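Local coordinates for protein transcription factor cep-1 (Caenorhabditis elegans, PDB 1T4W) that activates transcription by binding the same DNA consensus sequence as p53, promotes apoptosis after DNA damage and safeguards meiotic chromosome segregation, at residues K186-C189 / E190-A194; V71-A74 / I75-R79. All coordinates share one frame; numbering follows the deposited sequence.

Contact 1: residues K186-C189 / E190-A194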
ATOM      1  N   LYS A 186      10.907 -13.799   8.668  1.00 20.89           N
ATOM      2  CA  LYS A 186      12.081 -14.663   8.774  1.00 17.76           C
ATOM      3  C   LYS A 186      11.957 -15.898   7.892  1.00 24.79           C
ATOM      4  O   LYS A 186      12.934 -16.308   7.226  1.00 19.90           O
ATOM      5  CB  LYS A 186      12.328 -15.059  10.232  1.00 23.83           C
ATOM      6  CG  LYS A 186      13.481 -16.056  10.468  1.00 21.26           C
ATOM      7  CD  LYS A 186      14.832 -15.592   9.887  1.00 29.54           C
ATOM      8  CE  LYS A 186      15.357 -14.308  10.496  1.00 22.68           C
ATOM      9  NZ  LYS A 186      16.880 -14.236  10.334  1.00 30.22           N
ATOM     10  N   ASN A 187      10.771 -16.497   7.886  1.00 20.80           N
ATOM     11  CA  ASN A 187      10.541 -17.669   7.048  1.00 21.70           C
ATOM     12  C   ASN A 187      10.746 -17.257   5.594  1.00 24.18           C
ATOM     13  O   ASN A 187      11.363 -17.977   4.813  1.00 20.21           O
ATOM     14  CB  ASN A 187       9.112 -18.208   7.223  1.00 20.05           C
ATOM     15  CG  ASN A 187       8.940 -18.976   8.520  1.00 19.29           C
ATOM     16  OD1 ASN A 187       9.915 -19.386   9.118  1.00 20.41           O
ATOM     17  ND2 ASN A 187       7.695 -19.197   8.937  1.00 18.50           N
ATOM     18  N   PHE A 188      10.204 -16.103   5.225  1.00 19.98           N
ATOM     19  CA  PHE A 188      10.356 -15.637   3.850  1.00 24.12           C
ATOM     20  C   PHE A 188      11.825 -15.457   3.451  1.00 21.50           C
ATOM     21  O   PHE A 188      12.253 -15.929   2.394  1.00 21.87           O
ATOM     22  CB  PHE A 188       9.617 -14.310   3.650  1.00 22.01           C
ATOM     23  CG  PHE A 188       9.765 -13.730   2.261  1.00 28.07           C
ATOM     24  CD1 PHE A 188       8.885 -14.084   1.248  1.00 30.63           C
ATOM     25  CD2 PHE A 188      10.761 -12.799   1.984  1.00 24.05           C
ATOM     26  CE1 PHE A 188       8.991 -13.506  -0.021  1.00 39.71           C
ATOM     27  CE2 PHE A 188      10.874 -12.215   0.718  1.00 25.92           C
ATOM     28  CZ  PHE A 188       9.992 -12.566  -0.276  1.00 25.67           C
ATOM     29  N   CYS A 189      12.595 -14.760   4.287  1.00 20.22           N
ATOM     30  CA  CYS A 189      14.000 -14.537   3.992  1.00 16.77           C
ATOM     31  C   CYS A 189      14.792 -15.849   3.870  1.00 26.75           C
ATOM     32  O   CYS A 189      15.565 -16.023   2.920  1.00 22.85           O
ATOM     33  CB  CYS A 189      14.618 -13.626   5.061  1.00 18.80           C
ATOM     34  SG  CYS A 189      13.969 -11.936   4.983  1.00 26.75           S
ATOM     35  N   GLU A 190      14.587 -16.779   4.806  1.00 21.54           N
ATOM     36  CA  GLU A 190      15.296 -18.070   4.763  1.00 23.18           C
ATOM     37  C   GLU A 190      14.940 -18.834   3.499  1.00 29.76           C
ATOM     38  O   GLU A 190      15.811 -19.438   2.883  1.00 26.62           O
ATOM     39  CB  GLU A 190      14.958 -18.942   5.985  1.00 21.61           C
ATOM     40  CG  GLU A 190      15.508 -18.406   7.305  1.00 32.26           C
ATOM     41  CD  GLU A 190      17.019 -18.576   7.428  1.00 47.05           C
ATOM     42  OE1 GLU A 190      17.487 -19.733   7.429  1.00 46.15           O
ATOM     43  OE2 GLU A 190      17.737 -17.561   7.520  1.00 44.92           O
ATOM     44  N   ARG A 191      13.663 -18.830   3.117  1.00 22.34           N
ATOM     45  CA  ARG A 191      13.260 -19.537   1.906  1.00 24.12           C
ATOM     46  C   ARG A 191      13.891 -18.903   0.657  1.00 37.31           C
ATOM     47  O   ARG A 191      14.367 -19.614  -0.232  1.00 29.36           O
ATOM     48  CB  ARG A 191      11.727 -19.570   1.775  1.00 34.23           C
ATOM     49  CG  ARG A 191      11.075 -20.594   2.691  1.00 53.13           C
ATOM     50  CD  ARG A 191       9.574 -20.755   2.451  1.00 65.03           C
ATOM     51  NE  ARG A 191       8.756 -19.700   3.062  1.00 70.35           N
ATOM     52  CZ  ARG A 191       8.453 -18.545   2.472  1.00 69.50           C
ATOM     53  NH1 ARG A 191       8.900 -18.288   1.249  1.00 74.68           N
ATOM     54  NH2 ARG A 191       7.693 -17.651   3.095  1.00 29.98           N
ATOM     55  N   GLU A 192      13.909 -17.571   0.596  1.00 25.16           N
ATOM     56  CA  GLU A 192      14.510 -16.875  -0.540  1.00 34.38           C
ATOM     57  C   GLU A 192      16.010 -17.118  -0.633  1.00 37.14           C
ATOM     58  O   GLU A 192      16.512 -17.467  -1.700  1.00 32.76           O
ATOM     59  CB  GLU A 192      14.268 -15.365  -0.450  1.00 23.78           C
ATOM     60  CG  GLU A 192      12.848 -14.963  -0.691  1.00 28.14           C
ATOM     61  CD  GLU A 192      12.409 -15.217  -2.120  1.00 27.40           C
ATOM     62  OE1 GLU A 192      13.071 -14.713  -3.040  1.00 32.15           O
ATOM     63  OE2 GLU A 192      11.392 -15.901  -2.326  1.00 37.09           O
ATOM     64  N   ASP A 193      16.722 -16.929   0.480  1.00 32.56           N
ATOM     65  CA  ASP A 193      18.169 -17.115   0.507  1.00 31.89           C
ATOM     66  C   ASP A 193      18.566 -18.555   0.232  1.00 44.28           C
ATOM     67  O   ASP A 193      19.683 -18.824  -0.193  1.00 48.13           O
ATOM     68  CB  ASP A 193      18.761 -16.704   1.856  1.00 28.24           C
ATOM     69  CG  ASP A 193      18.608 -15.219   2.143  1.00 30.77           C
ATOM     70  OD1 ASP A 193      18.433 -14.428   1.194  1.00 29.19           O
ATOM     71  OD2 ASP A 193      18.689 -14.841   3.325  1.00 31.82           O
ATOM     72  N   ALA A 194      17.661 -19.485   0.493  1.00 35.15           N
ATOM     73  CA  ALA A 194      17.961 -20.882   0.253  1.00 52.53           C
ATOM     74  C   ALA A 194      18.028 -21.082  -1.252  1.00 61.79           C
ATOM     75  O   ALA A 194      18.712 -21.982  -1.736  1.00 64.73           O
ATOM     76  CB  ALA A 194      16.889 -21.768   0.855  1.00 50.97           C
TER
HETATM   77  O   HOH W   1      18.932 -16.413  10.318  1.00 46.40           O
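The CG methylene of Glu-192 lies over one face of the Phe-188 ring, 3.9 Å from CG to the ring centroid, a CH-pi contact between side chains one helical turn apart. Beyond that methylene the carboxylate turns almost parallel to the ring, the two planes 15° apart. At the rim of the same ring comes Arg-191, its NH2 3.9 Å from Phe-188 CB and its guanidinium nearly perpendicular to the ring; one guanidinium face rests on Phe-188 CA and Asn-187 O. All of this sits on the C-terminal helix 181-194 of the p53-like DNA-binding domain, where four consecutive i to i+4 bonds, from Glu-190 N to Lys-186 O (3.0 Å) through Asp-193 N to Cys-189 O (2.8 Å), set the spacing. On the solvent side, Lys-186 NZ and Glu-190 OE2 are 4.4 Å apart, too far for a salt bridge, and a water that accepts from NZ and donates to OE2 joins them. With CG anti to the backbone N (chi1 178°), the flat apolar ring of Phe-188 lies where Glu-192 CG covers a face and where it meets Tyr-30 and Trp-32 of strand 29-33. Glu-192 suits the boundary, its CG methylene lying over the ring while OE1 accepts from Ser-25 N and pairs with Lys-195.

Contact 2: residues V71-A74 / I75-R79; sequences VEYA and IRNPR
A bend at chi2 of Glu-72 (-72°) and an extended Arg-76 chain from CG to NE lay the two side chains side by side, pointing the same way, and bring carboxylate and guanidinium together. The salt bridge is carried by Glu-72 OE1, 2.8 Å from Arg-76 NH1. That nitrogen approaches from above the carboxylate plane, whereas OE1 lies close to the guanidinium plane. A longer, weak bond joins OE1 to Arg-76 NH2, and NH1 also makes a weak one to Glu-72 O, so the guanidinium is tied to both side chain and backbone of the same residue. Its NE pairs with Glu-166, while Glu-72 OE2 bonds to His-169, fastening the pair to the first residues of strand 166-177. The setting is the short helix 71-74 and its exit, packed against the large sheet of the p53-like beta sandwich. Ile-75 N still makes a helical bond to Val-71 O at 2.9 Å; then Arg-76 N turns to Tyr-73 O, and Asn-77 N to Ala-74 O (3.1 Å) closes a type I turn. Facing the sheet, Val-71 CG2 meets Ile-75 CG2 at 3.8 Å, branched aliphatic groups well suited to their surroundings: Ile-75 packs on Val-63, Ala-156 and Phe-158, Val-71 on Cys-154 and Tyr-171. Asn-77 ND2 lies 3.9 Å from Tyr-73 CE1, with amide and ring planes 57° apart. Two polar ends suit asparagine here: OD1 accepts from Arg-79 N at 2.9 Å, forming an Asx turn, and ND2 donates to Glu-69.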
ATOM      1  N   VAL A  71      -1.738  -8.440 -11.042  1.00 26.35           N
ATOM      2  CA  VAL A  71      -1.587  -7.185 -10.347  1.00 34.04           C
ATOM      3  C   VAL A  71      -1.903  -5.931 -11.157  1.00 17.94           C
ATOM      4  O   VAL A  71      -2.643  -5.080 -10.679  1.00 25.00           O
ATOM      5  CB  VAL A  71      -0.169  -7.083  -9.706  1.00 23.12           C
ATOM      6  CG1 VAL A  71       0.892  -6.980 -10.787  1.00 30.72           C
ATOM      7  CG2 VAL A  71      -0.108  -5.882  -8.759  1.00 26.65           C
ATOM      8  N   GLU A  72      -1.369  -5.821 -12.378  1.00 22.81           N
ATOM      9  CA  GLU A  72      -1.598  -4.617 -13.172  1.00 21.18           C
ATOM     10  C   GLU A  72      -3.086  -4.401 -13.395  1.00 25.66           C
ATOM     11  O   GLU A  72      -3.573  -3.266 -13.351  1.00 18.64           O
ATOM     12  CB  GLU A  72      -0.812  -4.668 -14.501  1.00 14.28           C
ATOM     13  CG  GLU A  72       0.711  -4.545 -14.332  1.00 21.70           C
ATOM     14  CD  GLU A  72       1.172  -3.131 -13.932  1.00 32.88           C
ATOM     15  OE1 GLU A  72       0.584  -2.150 -14.431  1.00 21.52           O
ATOM     16  OE2 GLU A  72       2.134  -2.997 -13.142  1.00 22.01           O
ATOM     17  N   TYR A  73      -3.836  -5.480 -13.589  1.00 19.51           N
ATOM     18  CA  TYR A  73      -5.270  -5.297 -13.749  1.00 21.16           C
ATOM     19  C   TYR A  73      -5.920  -4.941 -12.403  1.00 19.50           C
ATOM     20  O   TYR A  73      -6.673  -3.970 -12.287  1.00 19.03           O
ATOM     21  CB  TYR A  73      -5.927  -6.571 -14.319  1.00 20.14           C
ATOM     22  CG  TYR A  73      -7.378  -6.382 -14.659  1.00 20.29           C
ATOM     23  CD1 TYR A  73      -8.380  -6.666 -13.731  1.00 25.63           C
ATOM     24  CD2 TYR A  73      -7.757  -5.857 -15.905  1.00 25.70           C
ATOM     25  CE1 TYR A  73      -9.734  -6.431 -14.033  1.00 21.54           C
ATOM     26  CE2 TYR A  73      -9.094  -5.616 -16.212  1.00 28.45           C
ATOM     27  CZ  TYR A  73     -10.075  -5.903 -15.272  1.00 29.09           C
ATOM     28  OH  TYR A  73     -11.389  -5.637 -15.570  1.00 26.69           O
ATOM     29  N   ALA A  74      -5.632  -5.737 -11.382  1.00 19.26           N
ATOM     30  CA  ALA A  74      -6.255  -5.537 -10.074  1.00 21.52           C
ATOM     31  C   ALA A  74      -6.107  -4.140  -9.481  1.00 21.51           C
ATOM     32  O   ALA A  74      -7.075  -3.567  -8.972  1.00 18.55           O
ATOM     33  CB  ALA A  74      -5.721  -6.577  -9.078  1.00 20.98           C
ATOM     34  N   ILE A  75      -4.909  -3.573  -9.563  1.00 15.18           N
ATOM     35  CA  ILE A  75      -4.706  -2.263  -8.959  1.00 15.91           C
ATOM     36  C   ILE A  75      -5.481  -1.137  -9.602  1.00 22.17           C
ATOM     37  O   ILE A  75      -5.638  -0.078  -8.997  1.00 20.31           O
ATOM     38  CB  ILE A  75      -3.210  -1.905  -8.904  1.00 18.98           C
ATOM     39  CG1 ILE A  75      -2.646  -1.789 -10.322  1.00 15.52           C
ATOM     40  CG2 ILE A  75      -2.466  -2.959  -8.040  1.00 18.88           C
ATOM     41  CD1 ILE A  75      -1.161  -1.419 -10.344  1.00 18.89           C
ATOM     42  N   ARG A  76      -5.974  -1.359 -10.821  1.00 18.46           N
ATOM     43  CA  ARG A  76      -6.747  -0.326 -11.492  1.00 21.33           C
ATOM     44  C   ARG A  76      -8.243  -0.705 -11.618  1.00 17.80           C
ATOM     45  O   ARG A  76      -9.035   0.024 -12.196  1.00 24.44           O
ATOM     46  CB  ARG A  76      -6.129  -0.031 -12.866  1.00 20.23           C
ATOM     47  CG  ARG A  76      -4.705   0.572 -12.805  1.00 15.27           C
ATOM     48  CD  ARG A  76      -4.123   0.813 -14.210  1.00 18.11           C
ATOM     49  NE  ARG A  76      -2.724   1.246 -14.119  1.00 20.28           N
ATOM     50  CZ  ARG A  76      -1.691   0.410 -14.128  1.00 20.59           C
ATOM     51  NH1 ARG A  76      -1.900  -0.895 -14.246  1.00 20.83           N
ATOM     52  NH2 ARG A  76      -0.451   0.863 -13.954  1.00 17.91           N
ATOM     53  N   ASN A  77      -8.607  -1.850 -11.060  1.00 19.89           N
ATOM     54  CA  ASN A  77      -9.993  -2.344 -11.073  1.00 19.35           C
ATOM     55  C   ASN A  77     -10.718  -1.760  -9.862  1.00 19.59           C
ATOM     56  O   ASN A  77     -10.364  -2.055  -8.724  1.00 21.97           O
ATOM     57  CB  ASN A  77      -9.965  -3.873 -10.997  1.00 24.23           C
ATOM     58  CG  ASN A  77     -11.346  -4.487 -10.810  1.00 27.02           C
ATOM     59  OD1 ASN A  77     -12.346  -3.811 -10.906  1.00 19.10           O
ATOM     60  ND2 ASN A  77     -11.384  -5.784 -10.540  1.00 24.29           N
ATOM     61  N   PRO A  78     -11.767  -0.944 -10.082  1.00 17.87           N
ATOM     62  CA  PRO A  78     -12.458  -0.376  -8.921  1.00 21.70           C
ATOM     63  C   PRO A  78     -13.147  -1.374  -8.000  1.00 28.52           C
ATOM     64  O   PRO A  78     -13.544  -1.022  -6.891  1.00 23.07           O
ATOM     65  CB  PRO A  78     -13.433   0.620  -9.549  1.00 24.38           C
ATOM     66  CG  PRO A  78     -13.741   0.012 -10.869  1.00 28.95           C
ATOM     67  CD  PRO A  78     -12.398  -0.517 -11.342  1.00 26.83           C
ATOM     68  N   ARG A  79     -13.259  -2.623  -8.438  1.00 16.22           N
ATOM     69  CA  ARG A  79     -13.927  -3.636  -7.623  1.00 28.05           C
ATOM     70  C   ARG A  79     -12.975  -4.550  -6.853  1.00 28.78           C
ATOM     71  O   ARG A  79     -13.415  -5.510  -6.229  1.00 24.83           O
ATOM     72  CB  ARG A  79     -14.826  -4.507  -8.520  1.00 29.49           C
ATOM     73  CG  ARG A  79     -16.046  -3.780  -9.115  1.00 37.31           C
ATOM     74  CD  ARG A  79     -16.631  -4.579 -10.284  1.00 53.95           C
ATOM     75  NE  ARG A  79     -15.615  -4.883 -11.298  1.00 70.66           N
ATOM     76  CZ  ARG A  79     -15.062  -3.983 -12.116  1.00 77.08           C
ATOM     77  NH1 ARG A  79     -15.428  -2.705 -12.058  1.00 76.83           N
ATOM     78  NH2 ARG A  79     -14.127  -4.356 -12.983  1.00 62.83           N
TER

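Contact 2 precedes contact 1 along the chain, and the two do not touch: their centres are 29 Å apart and their nearest atoms about 15 Å. Both involve helical residues resting on the same seven-stranded sheet, but on different strands. Residues 71-79 meet strands 57-65, 152-160 and 166-177 in its middle, whereas residues 186-194 meet strand 29-33, next to one outermost strand. Strand 166-177 lies beside strand 29-33 in the sheet and carries His-169, which contact 2 touches. The centre of contact 1 is about 22 Å from the centre of the chain, that of contact 2 about 13 Å. Neither belongs to the zinc site of Cys-85, His-88, Cys-139 and Cys-143.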